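Probable ATP-dependent kinase TDA10 (Saccharomyces cerevisiae, PDB 1ODF) is probably an ATP-dependent kinase whose substrate is not yet known, with a fold closely resembling that of bacterial pantothenate kinase. Local coordinates at residues K44-T47 against S48-Y52; Y11-E14 against F15-Y19; L273-D276 against S277-V281; E159-F162 against L163-P167. All coordinates share one frame; numbering follows the deposited sequence. Where two conformers were deposited one is given.

Contact 1: K44-T47 against S48-Y52; sequences KSFT and SIQIY. With SO4 (sulfate ion), chain B.
The carbonyl oxygen Ser45 O is gripped by two donors that reach it from the same face of its plane: the hydroxyl Ser48 OG at 2.7 Å and the backbone amide Ile49 N at 3.1 Å. In Ser48 a chi1 of 66°, with OG between the backbone N and the carbonyl carbon, turns the hydroxyl back to this carbonyl three residues earlier; Tyr67 OH is its second partner. This is the start of helix 44-59, whose Lys44 and Ser45 complete a sequence matching the P-loop (Walker A) and the predicted ATP site. A sulfate ion, probably from the crystallisation liquor, sits here, and Ser45 N donates to its O4 at 2.9 Å in a nearly straight bond; the amides of Gly41 and Gly43 also hold this anion, much as a P-loop holds a nucleotide phosphate. Lys44, bent at chi2 and chi4, passes alongside the sulfate and carries NZ to Gly38 O. On the outer side, Gln50 is modelled in two conformers. In one of them CG lies over a face of the Phe46 ring, offset toward the rim, a CH-pi contact that remains doubtful, and a water, equally tentative as a bridge, lies 2.6 Å from Thr47 OG1 and donates to Gln50 OE1 at 2.8 Å. Gly43 O is the protein partner of the Thr47 hydroxyl.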
loop_
_atom_site.group_PDB
_atom_site.type_symbol
_atom_site.label_atom_id
_atom_site.label_comp_id
_atom_site.label_asym_id
_atom_site.label_seq_id
_atom_site.Cartn_x
_atom_site.Cartn_y
_atom_site.Cartn_z
ATOM N N LYS A 44 0.150 -9.422 2.136
ATOM C CA LYS A 44 0.139 -8.259 3.027
ATOM C C LYS A 44 -1.275 -7.714 3.251
ATOM O O LYS A 44 -1.600 -7.221 4.338
ATOM C CB LYS A 44 1.058 -7.158 2.465
ATOM C CG LYS A 44 0.794 -6.784 1.004
ATOM C CD LYS A 44 0.155 -5.407 0.866
ATOM C CE LYS A 44 -0.501 -5.252 -0.501
ATOM N NZ LYS A 44 0.406 -5.665 -1.610
ATOM N N SER A 45 -2.119 -7.814 2.230
ATOM C CA SER A 45 -3.488 -7.330 2.349
ATOM C C SER A 45 -4.256 -8.112 3.404
ATOM O O SER A 45 -4.907 -7.524 4.278
ATOM C CB SER A 45 -4.212 -7.441 1.011
ATOM O OG SER A 45 -3.604 -6.599 0.061
ATOM N N PHE A 46 -4.189 -9.436 3.313
ATOM C CA PHE A 46 -4.869 -10.289 4.275
ATOM C C PHE A 46 -4.298 -10.033 5.677
ATOM O O PHE A 46 -5.046 -9.931 6.651
ATOM C CB PHE A 46 -4.688 -11.765 3.895
ATOM C CG PHE A 46 -5.293 -12.732 4.884
ATOM C CD1 PHE A 46 -6.676 -12.897 4.962
ATOM C CD2 PHE A 46 -4.482 -13.473 5.740
ATOM C CE1 PHE A 46 -7.243 -13.787 5.877
ATOM C CE2 PHE A 46 -5.041 -14.369 6.661
ATOM C CZ PHE A 46 -6.423 -14.525 6.729
ATOM N N THR A 47 -2.976 -9.914 5.778
ATOM C CA THR A 47 -2.347 -9.674 7.075
ATOM C C THR A 47 -2.808 -8.361 7.728
ATOM O O THR A 47 -3.062 -8.314 8.942
ATOM C CB THR A 47 -0.810 -9.671 6.956
ATOM O OG1 THR A 47 -0.375 -10.903 6.369
ATOM C CG2 THR A 47 -0.167 -9.528 8.331
ATOM N N SER A 48 -2.913 -7.303 6.928
ATOM C CA SER A 48 -3.355 -6.000 7.441
ATOM C C SER A 48 -4.791 -6.090 7.953
ATOM O O SER A 48 -5.125 -5.514 8.992
ATOM C CB SER A 48 -3.247 -4.918 6.350
ATOM O OG SER A 48 -4.144 -5.143 5.272
ATOM N N ILE A 49 -5.633 -6.823 7.227
ATOM C CA ILE A 49 -7.024 -7.001 7.626
ATOM C C ILE A 49 -7.102 -7.754 8.959
ATOM O O ILE A 49 -7.913 -7.408 9.831
ATOM C CB ILE A 49 -7.826 -7.774 6.534
ATOM C CG1 ILE A 49 -8.044 -6.878 5.313
ATOM C CG2 ILE A 49 -9.174 -8.213 7.071
ATOM C CD1 ILE A 49 -8.933 -5.667 5.585
ATOM N N GLN A 50 -6.260 -8.775 9.114
ATOM C CA GLN A 50 -6.232 -9.545 10.349
ATOM C C GLN A 50 -5.839 -8.654 11.525
ATOM O O GLN A 50 -6.388 -8.768 12.619
ATOM C CB GLN A 50 -5.231 -10.696 10.244
ATOM C CG GLN A 50 -5.676 -11.852 9.370
ATOM C CD GLN A 50 -4.637 -12.957 9.324
ATOM O OE1 GLN A 50 -3.561 -12.784 8.753
ATOM N NE2 GLN A 50 -4.950 -14.093 9.933
ATOM N N ILE A 51 -4.883 -7.766 11.293
ATOM C CA ILE A 51 -4.416 -6.872 12.342
ATOM C C ILE A 51 -5.550 -5.906 12.710
ATOM O O ILE A 51 -5.777 -5.623 13.893
ATOM C CB ILE A 51 -3.155 -6.098 11.889
ATOM C CG1 ILE A 51 -1.973 -7.068 11.797
ATOM C CG2 ILE A 51 -2.833 -4.990 12.862
ATOM C CD1 ILE A 51 -1.742 -7.870 13.070
ATOM N N TYR A 52 -6.263 -5.414 11.695
ATOM C CA TYR A 52 -7.385 -4.513 11.917
ATOM C C TYR A 52 -8.317 -5.181 12.918
ATOM O O TYR A 52 -8.630 -4.615 13.962
ATOM C CB TYR A 52 -8.147 -4.273 10.613
ATOM C CG TYR A 52 -9.354 -3.354 10.739
ATOM C CD1 TYR A 52 -10.568 -3.690 10.143
ATOM C CD2 TYR A 52 -9.268 -2.132 11.408
ATOM C CE1 TYR A 52 -11.670 -2.835 10.207
ATOM C CE2 TYR A 52 -10.364 -1.265 11.477
ATOM C CZ TYR A 52 -11.564 -1.627 10.871
ATOM O OH TYR A 52 -12.652 -0.784 10.915
HETATM S S SO4 B . -1.829 -9.347 -1.586
HETATM O O1 SO4 B . -1.268 -10.710 -1.634
HETATM O O2 SO4 B . -1.522 -8.642 -2.844
HETATM O O3 SO4 B . -3.287 -9.436 -1.430
HETATM O O4 SO4 B . -1.259 -8.618 -0.433
HETATM O O HOH W 1 -1.223 -13.128 7.345
#

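Contact 2: Y11-E14 against F15-Y19; sequences YTIE and FLDKY
Ile13 and Asp17, one turn apart in helix 8-24, lie side by side and point the same way, with the methyl Ile13 CG2 3.2 Å from the carboxylate oxygen Asp17 OD2. A backbone bond from Asp17 N to Ile13 O, 2.8 Å long, ties the same two residues. Thr12 and Leu16 repeat the pairing on the inner side: Thr12 CG2 meets Leu16 CD1 at 4.1 Å, and Leu16 N donates to Thr12 O at 2.9 Å. Phe15 N closes onto Tyr11 O likewise. These are the i to i+4 contacts of an alpha helix, with Lys18 N to Glu14 O, long at 3.5 Å and weak, as the exception. With CG placed anti to the backbone N (chi1 166°), the Phe15 ring swings away from the preceding turn and packs against Ile207, Leu271 and Thr286 of the central sheet. Leu16 and Thr12 rest on Ile51 of helix 44-59. The polar ends are held from further out: Thr12 OG1 by Val8 O, Glu14 OE1 by a salt bridge to Lys6, and Asp17 OD1 by His54 NE2. The bond to His54 ties helix 8-24 to helix 44-59 and probably fixes the rotation of the Asp17 carboxylate, leaving OD2 against the Ile13 methyl.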
loop_
_atom_site.group_PDB
_atom_site.type_symbol
_atom_site.label_atom_id
_atom_site.label_comp_id
_atom_site.label_asym_id
_atom_site.label_seq_id
_atom_site.Cartn_x
_atom_site.Cartn_y
_atom_site.Cartn_z
ATOM N N TYR A 11 4.551 -12.976 13.793
ATOM C CA TYR A 11 5.572 -11.961 13.958
ATOM C C TYR A 11 4.967 -10.568 14.025
ATOM O O TYR A 11 5.376 -9.742 14.840
ATOM C CB TYR A 11 6.578 -12.026 12.813
ATOM C CG TYR A 11 7.522 -13.196 12.910
ATOM C CD1 TYR A 11 7.429 -14.271 12.026
ATOM C CD2 TYR A 11 8.509 -13.233 13.895
ATOM C CE1 TYR A 11 8.298 -15.351 12.117
ATOM C CE2 TYR A 11 9.382 -14.306 13.996
ATOM C CZ TYR A 11 9.271 -15.362 13.105
ATOM O OH TYR A 11 10.140 -16.427 13.204
ATOM N N THR A 12 3.991 -10.314 13.164
ATOM C CA THR A 12 3.354 -9.010 13.125
ATOM C C THR A 12 2.643 -8.652 14.439
ATOM O O THR A 12 2.798 -7.538 14.939
ATOM C CB THR A 12 2.368 -8.926 11.948
ATOM O OG1 THR A 12 3.074 -9.164 10.719
ATOM C CG2 THR A 12 1.725 -7.550 11.893
ATOM N N ILE A 13 1.882 -9.600 14.989
ATOM C CA ILE A 13 1.157 -9.396 16.238
ATOM C C ILE A 13 2.151 -9.197 17.375
ATOM O O ILE A 13 1.955 -8.362 18.255
ATOM C CB ILE A 13 0.254 -10.614 16.571
ATOM C CG1 ILE A 13 -0.917 -10.682 15.586
ATOM C CG2 ILE A 13 -0.251 -10.522 18.015
ATOM C CD1 ILE A 13 -1.866 -11.839 15.839
ATOM N N GLU A 14 3.213 -9.989 17.349
ATOM C CA GLU A 14 4.267 -9.919 18.342
ATOM C C GLU A 14 4.822 -8.489 18.352
ATOM O O GLU A 14 4.884 -7.831 19.396
ATOM C CB GLU A 14 5.348 -10.930 17.959
ATOM C CG GLU A 14 6.656 -10.844 18.715
ATOM C CD GLU A 14 7.640 -11.911 18.252
ATOM O OE1 GLU A 14 7.322 -13.116 18.407
ATOM O OE2 GLU A 14 8.721 -11.550 17.730
ATOM N N PHE A 15 5.211 -8.021 17.171
ATOM C CA PHE A 15 5.754 -6.684 16.992
ATOM C C PHE A 15 4.777 -5.583 17.437
ATOM O O PHE A 15 5.152 -4.679 18.179
ATOM C CB PHE A 15 6.140 -6.508 15.515
ATOM C CG PHE A 15 6.394 -5.079 15.098
ATOM C CD1 PHE A 15 5.461 -4.392 14.322
ATOM C CD2 PHE A 15 7.586 -4.434 15.438
ATOM C CE1 PHE A 15 5.717 -3.082 13.884
ATOM C CE2 PHE A 15 7.849 -3.122 15.004
ATOM C CZ PHE A 15 6.917 -2.451 14.227
ATOM N N LEU A 16 3.526 -5.668 16.997
ATOM C CA LEU A 16 2.545 -4.644 17.343
ATOM C C LEU A 16 2.070 -4.655 18.787
ATOM O O LEU A 16 1.795 -3.591 19.350
ATOM C CB LEU A 16 1.340 -4.717 16.398
ATOM C CG LEU A 16 1.632 -4.294 14.950
ATOM C CD1 LEU A 16 0.364 -4.396 14.104
ATOM C CD2 LEU A 16 2.185 -2.868 14.933
ATOM N N ASP A 17 1.984 -5.841 19.388
ATOM C CA ASP A 17 1.536 -5.955 20.777
ATOM C C ASP A 17 2.551 -5.364 21.746
ATOM O O ASP A 17 2.251 -5.144 22.920
ATOM C CB ASP A 17 1.255 -7.417 21.143
ATOM C CG ASP A 17 -0.117 -7.886 20.682
ATOM O OD1 ASP A 17 -0.870 -7.076 20.091
ATOM O OD2 ASP A 17 -0.441 -9.072 20.915
ATOM N N LYS A 18 3.759 -5.118 21.254
ATOM C CA LYS A 18 4.790 -4.511 22.080
ATOM C C LYS A 18 4.802 -3.006 21.830
ATOM O O LYS A 18 4.738 -2.202 22.768
ATOM C CB LYS A 18 6.178 -5.077 21.749
ATOM C CG LYS A 18 7.320 -4.184 22.250
ATOM C CD LYS A 18 8.704 -4.751 21.945
ATOM C CE LYS A 18 9.814 -3.739 22.271
ATOM N NZ LYS A 18 9.830 -3.301 23.702
ATOM N N TYR A 19 4.859 -2.631 20.557
ATOM C CA TYR A 19 4.943 -1.222 20.208
ATOM C C TYR A 19 3.708 -0.341 20.348
ATOM O O TYR A 19 3.838 0.829 20.707
ATOM C CB TYR A 19 5.541 -1.071 18.809
ATOM C CG TYR A 19 7.027 -1.362 18.783
ATOM C CD1 TYR A 19 7.507 -2.656 18.574
ATOM C CD2 TYR A 19 7.955 -0.347 19.029
ATOM C CE1 TYR A 19 8.885 -2.934 18.614
ATOM C CE2 TYR A 19 9.321 -0.609 19.071
ATOM C CZ TYR A 19 9.780 -1.902 18.863
ATOM O OH TYR A 19 11.129 -2.146 18.903
#

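Contact 3: L273-D276 against S277-V281; sequences LGID and SNRNV
A type I beta turn from Asp276 to Arg279, closed by Arg279 N to Asp276 O at 2.6 Å, reverses the chain between strands 269-275 and 281-287. With a G1 beta bulge at Arg279, whose positive phi (62°) lets Asp276 N donate to Asn280 O at 2.8 Å, it makes a beta hairpin at the edge of the central mixed sheet; Ile275 and Val281 form an antiparallel non-hydrogen-bonded pair. Asn280 O also lies 3.0 Å from Ile275 CA in a CA-H...O contact. Asp276 bends its carboxylate inward, CG lying between the backbone N and the carbonyl carbon (chi1 65°), and OD2 reaches across the turn to Asn280 N, just before strand 281-287. Asn280 N meets OD2 at 2.6 Å from above the carboxylate plane, a second link between these residues beside the backbone bond; the Asn280 amide is turned 79° from the carboxylate. Ile275 and Val281 cross on one face of the sheet and both touch Val8 of helix 8-24. Outside the hairpin, Arg279 makes a cation-pi contact with Trp220, whose NE1 also donates to Ser277 O. Between the paired strand residues the closest side-chain atoms are two methyls, Ile275 CG2 and Val281 CG2, 4.1 Å apart.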
loop_
_atom_site.group_PDB
_atom_site.type_symbol
_atom_site.label_atom_id
_atom_site.label_comp_id
_atom_site.label_asym_id
_atom_site.label_seq_id
_atom_site.Cartn_x
_atom_site.Cartn_y
_atom_site.Cartn_z
ATOM N N LEU A 273 9.902 -8.509 7.072
ATOM C CA LEU A 273 9.756 -9.952 6.958
ATOM C C LEU A 273 10.131 -10.424 5.564
ATOM O O LEU A 273 9.611 -9.915 4.562
ATOM C CB LEU A 273 8.312 -10.370 7.236
ATOM C CG LEU A 273 7.632 -10.019 8.560
ATOM C CD1 LEU A 273 6.226 -10.585 8.546
ATOM C CD2 LEU A 273 8.413 -10.589 9.725
ATOM N N GLY A 274 11.037 -11.393 5.506
ATOM C CA GLY A 274 11.446 -11.943 4.229
ATOM C C GLY A 274 10.699 -13.244 4.026
ATOM O O GLY A 274 10.781 -14.132 4.869
ATOM N N ILE A 275 9.961 -13.362 2.925
ATOM C CA ILE A 275 9.202 -14.587 2.672
ATOM C C ILE A 275 9.530 -15.196 1.320
ATOM O O ILE A 275 9.927 -14.493 0.392
ATOM C CB ILE A 275 7.681 -14.344 2.738
ATOM C CG1 ILE A 275 7.219 -13.551 1.509
ATOM C CG2 ILE A 275 7.337 -13.600 4.011
ATOM C CD1 ILE A 275 5.712 -13.367 1.430
ATOM N N ASP A 276 9.349 -16.512 1.223
ATOM C CA ASP A 276 9.630 -17.253 -0.005
ATOM C C ASP A 276 8.371 -17.509 -0.832
ATOM O O ASP A 276 7.270 -17.107 -0.445
ATOM C CB ASP A 276 10.298 -18.589 0.337
ATOM C CG ASP A 276 9.379 -19.530 1.118
ATOM O OD1 ASP A 276 9.882 -20.561 1.621
ATOM O OD2 ASP A 276 8.162 -19.253 1.227
ATOM N N SER A 277 8.546 -18.189 -1.964
ATOM C CA SER A 277 7.442 -18.521 -2.864
ATOM C C SER A 277 6.198 -19.005 -2.123
ATOM O O SER A 277 5.083 -18.615 -2.458
ATOM C CB SER A 277 7.884 -19.592 -3.859
ATOM O OG SER A 277 9.109 -19.230 -4.474
ATOM N N ASN A 278 6.384 -19.853 -1.119
ATOM C CA ASN A 278 5.252 -20.372 -0.349
ATOM C C ASN A 278 4.823 -19.439 0.773
ATOM O O ASN A 278 4.113 -19.853 1.693
ATOM C CB ASN A 278 5.585 -21.739 0.256
ATOM C CG ASN A 278 5.528 -22.859 -0.761
ATOM O OD1 ASN A 278 5.627 -24.033 -0.405
ATOM N ND2 ASN A 278 5.368 -22.504 -2.034
ATOM N N ARG A 279 5.249 -18.181 0.691
ATOM C CA ARG A 279 4.924 -17.184 1.704
ATOM C C ARG A 279 5.503 -17.592 3.055
ATOM O O ARG A 279 4.987 -17.194 4.097
ATOM C CB ARG A 279 3.407 -17.007 1.842
ATOM C CG ARG A 279 2.633 -17.170 0.548
ATOM C CD ARG A 279 3.056 -16.171 -0.512
ATOM N NE ARG A 279 2.524 -16.528 -1.827
ATOM C CZ ARG A 279 1.231 -16.680 -2.104
ATOM N NH1 ARG A 279 0.313 -16.505 -1.159
ATOM N NH2 ARG A 279 0.853 -17.019 -3.330
ATOM N N ASN A 280 6.565 -18.395 3.029
ATOM C CA ASN A 280 7.224 -18.839 4.256
ATOM C C ASN A 280 8.317 -17.849 4.661
ATOM O O ASN A 280 9.102 -17.400 3.824
ATOM C CB ASN A 280 7.856 -20.225 4.068
ATOM C CG ASN A 280 6.831 -21.348 4.059
ATOM O OD1 ASN A 280 6.060 -21.516 5.011
ATOM N ND2 ASN A 280 6.827 -22.134 2.984
ATOM N N VAL A 281 8.369 -17.531 5.952
ATOM C CA VAL A 281 9.354 -16.596 6.487
ATOM C C VAL A 281 10.737 -17.224 6.664
ATOM O O VAL A 281 10.890 -18.216 7.376
ATOM C CB VAL A 281 8.911 -16.058 7.860
ATOM C CG1 VAL A 281 9.961 -15.103 8.410
ATOM C CG2 VAL A 281 7.562 -15.371 7.740
#

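Contact 4: E159-F162 against L163-P167; sequences EGWF and LGFNP
Phe165 CG stands anti to its carbonyl carbon (chi1 -67°), which, together with a type II beta turn from Phe162 to Phe165, folds the ring back over Phe162. The alpha carbon Phe162 CA thereby comes under the centre of the Phe165 ring in a CH-pi contact, 3.7 Å from the centroid. Phe162 O also lies over a face of this ring, and Phe162 CB touches Phe165 CD2 at 3.6 Å. Trp161, its CG between the backbone N and the carbonyl carbon (chi1 64°), crosses Phe165 at about a right angle, bringing CZ3 to 4.0 Å from Phe165 CE2. Within the turn Phe165 N donates to Phe162 O at 3.2 Å from above the carbonyl plane, and Gly164 takes the positive phi that such a turn requires. Leu163 packs CD1 back against the strand end, 3.3 Å from Gly160 N, where Gly160 has no side chain to obstruct it. The turn is wholly buried and leads out of strand 155-160 of the central sheet, whose Glu159 touches Lys44 and Ser48 of helix 44-59; Trp161 meets Tyr248 and Tyr252 edge-to-face, Phe162 meets Tyr192 likewise, and Phe165 packs on Leu189 of helix 182-195.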
loop_
_atom_site.group_PDB
_atom_site.type_symbol
_atom_site.label_atom_id
_atom_site.label_comp_id
_atom_site.label_asym_id
_atom_site.label_seq_id
_atom_site.Cartn_x
_atom_site.Cartn_y
_atom_site.Cartn_z
ATOM N N GLU A 159 -2.563 0.298 3.739
ATOM C CA GLU A 159 -1.775 -0.739 3.083
ATOM C C GLU A 159 -1.763 -0.616 1.566
ATOM O O GLU A 159 -2.761 -0.234 0.955
ATOM C CB GLU A 159 -2.297 -2.122 3.476
ATOM C CG GLU A 159 -3.646 -2.481 2.869
ATOM C CD GLU A 159 -3.538 -3.064 1.459
ATOM O OE1 GLU A 159 -4.575 -3.099 0.768
ATOM O OE2 GLU A 159 -2.433 -3.493 1.042
ATOM N N GLY A 160 -0.614 -0.948 0.979
ATOM C CA GLY A 160 -0.435 -0.897 -0.461
ATOM C C GLY A 160 0.848 -1.622 -0.844
ATOM O O GLY A 160 1.719 -1.860 0.001
ATOM N N TRP A 161 0.971 -1.968 -2.124
ATOM C CA TRP A 161 2.146 -2.681 -2.614
ATOM C C TRP A 161 3.358 -1.768 -2.816
ATOM O O TRP A 161 4.478 -2.259 -2.944
ATOM C CB TRP A 161 1.829 -3.416 -3.933
ATOM C CG TRP A 161 1.489 -2.492 -5.054
ATOM C CD1 TRP A 161 0.257 -1.981 -5.355
ATOM C CD2 TRP A 161 2.411 -1.868 -5.951
ATOM N NE1 TRP A 161 0.358 -1.066 -6.382
ATOM C CE2 TRP A 161 1.671 -0.977 -6.762
ATOM C CE3 TRP A 161 3.796 -1.967 -6.145
ATOM C CZ2 TRP A 161 2.270 -0.190 -7.745
ATOM C CZ3 TRP A 161 4.386 -1.189 -7.120
ATOM C CH2 TRP A 161 3.624 -0.310 -7.907
ATOM N N PHE A 162 3.139 -0.453 -2.845
ATOM C CA PHE A 162 4.239 0.494 -3.038
ATOM C C PHE A 162 4.420 1.524 -1.906
ATOM O O PHE A 162 5.137 2.514 -2.067
ATOM C CB PHE A 162 4.062 1.228 -4.371
ATOM C CG PHE A 162 2.864 2.142 -4.409
ATOM C CD1 PHE A 162 2.990 3.497 -4.089
ATOM C CD2 PHE A 162 1.610 1.652 -4.764
ATOM C CE1 PHE A 162 1.882 4.355 -4.125
ATOM C CE2 PHE A 162 0.487 2.501 -4.804
ATOM C CZ PHE A 162 0.624 3.858 -4.484
ATOM N N LEU A 163 3.780 1.297 -0.769
ATOM C CA LEU A 163 3.915 2.222 0.342
ATOM C C LEU A 163 5.357 2.218 0.854
ATOM O O LEU A 163 5.933 1.160 1.138
ATOM C CB LEU A 163 2.963 1.843 1.476
ATOM C CG LEU A 163 1.459 1.789 1.183
ATOM C CD1 LEU A 163 0.697 1.625 2.493
ATOM C CD2 LEU A 163 1.013 3.054 0.474
ATOM N N GLY A 164 5.943 3.405 0.967
ATOM C CA GLY A 164 7.306 3.488 1.448
ATOM C C GLY A 164 8.310 3.788 0.349
ATOM O O GLY A 164 9.414 4.252 0.638
ATOM N N PHE A 165 7.942 3.518 -0.904
ATOM C CA PHE A 165 8.835 3.795 -2.029
ATOM C C PHE A 165 9.044 5.301 -2.105
ATOM O O PHE A 165 8.109 6.079 -1.896
ATOM C CB PHE A 165 8.222 3.313 -3.353
ATOM C CG PHE A 165 8.097 1.818 -3.472
ATOM C CD1 PHE A 165 8.378 0.982 -2.389
ATOM C CD2 PHE A 165 7.645 1.245 -4.665
ATOM C CE1 PHE A 165 8.205 -0.406 -2.491
ATOM C CE2 PHE A 165 7.468 -0.138 -4.779
ATOM C CZ PHE A 165 7.748 -0.965 -3.686
ATOM N N ASN A 166 10.264 5.715 -2.413
ATOM C CA ASN A 166 10.561 7.139 -2.514
ATOM C C ASN A 166 11.075 7.534 -3.892
ATOM O O ASN A 166 11.879 6.826 -4.507
ATOM C CB ASN A 166 11.568 7.563 -1.438
ATOM C CG ASN A 166 10.994 7.452 -0.021
ATOM O OD1 ASN A 166 9.916 7.962 0.266
ATOM N ND2 ASN A 166 11.722 6.785 0.859
ATOM N N PRO A 167 10.611 8.683 -4.391
ATOM C CA PRO A 167 11.018 9.181 -5.703
ATOM C C PRO A 167 12.504 9.445 -5.837
ATOM O O PRO A 167 13.179 9.816 -4.869
ATOM C CB PRO A 167 10.184 10.454 -5.862
ATOM C CG PRO A 167 9.961 10.902 -4.442
ATOM C CD PRO A 167 9.655 9.603 -3.748
#

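Along the chain the order is contact 2, contact 1, contact 4, contact 3, and all lie on or against the central mixed sheet. Contacts 1 and 2, on helices 44-59 and 8-24, have centres about 13 Å apart and meet where Ile51 CG2 packs on Leu16 CD1 at 3.5 Å. Contact 2 in turn leans on contact 3 through Tyr11 and Leu273. Contact 4 follows on from strand 155-160 and reaches contact 1 through Glu159 and Trp161 beside Lys44; contacts 3 and 4, about 19 Å apart between centres, share the sheet without touching. The predicted ATP site, whose last two residues open contact 1, is thus bordered by contact 4, with Ile275 of contact 3 near its Ser42.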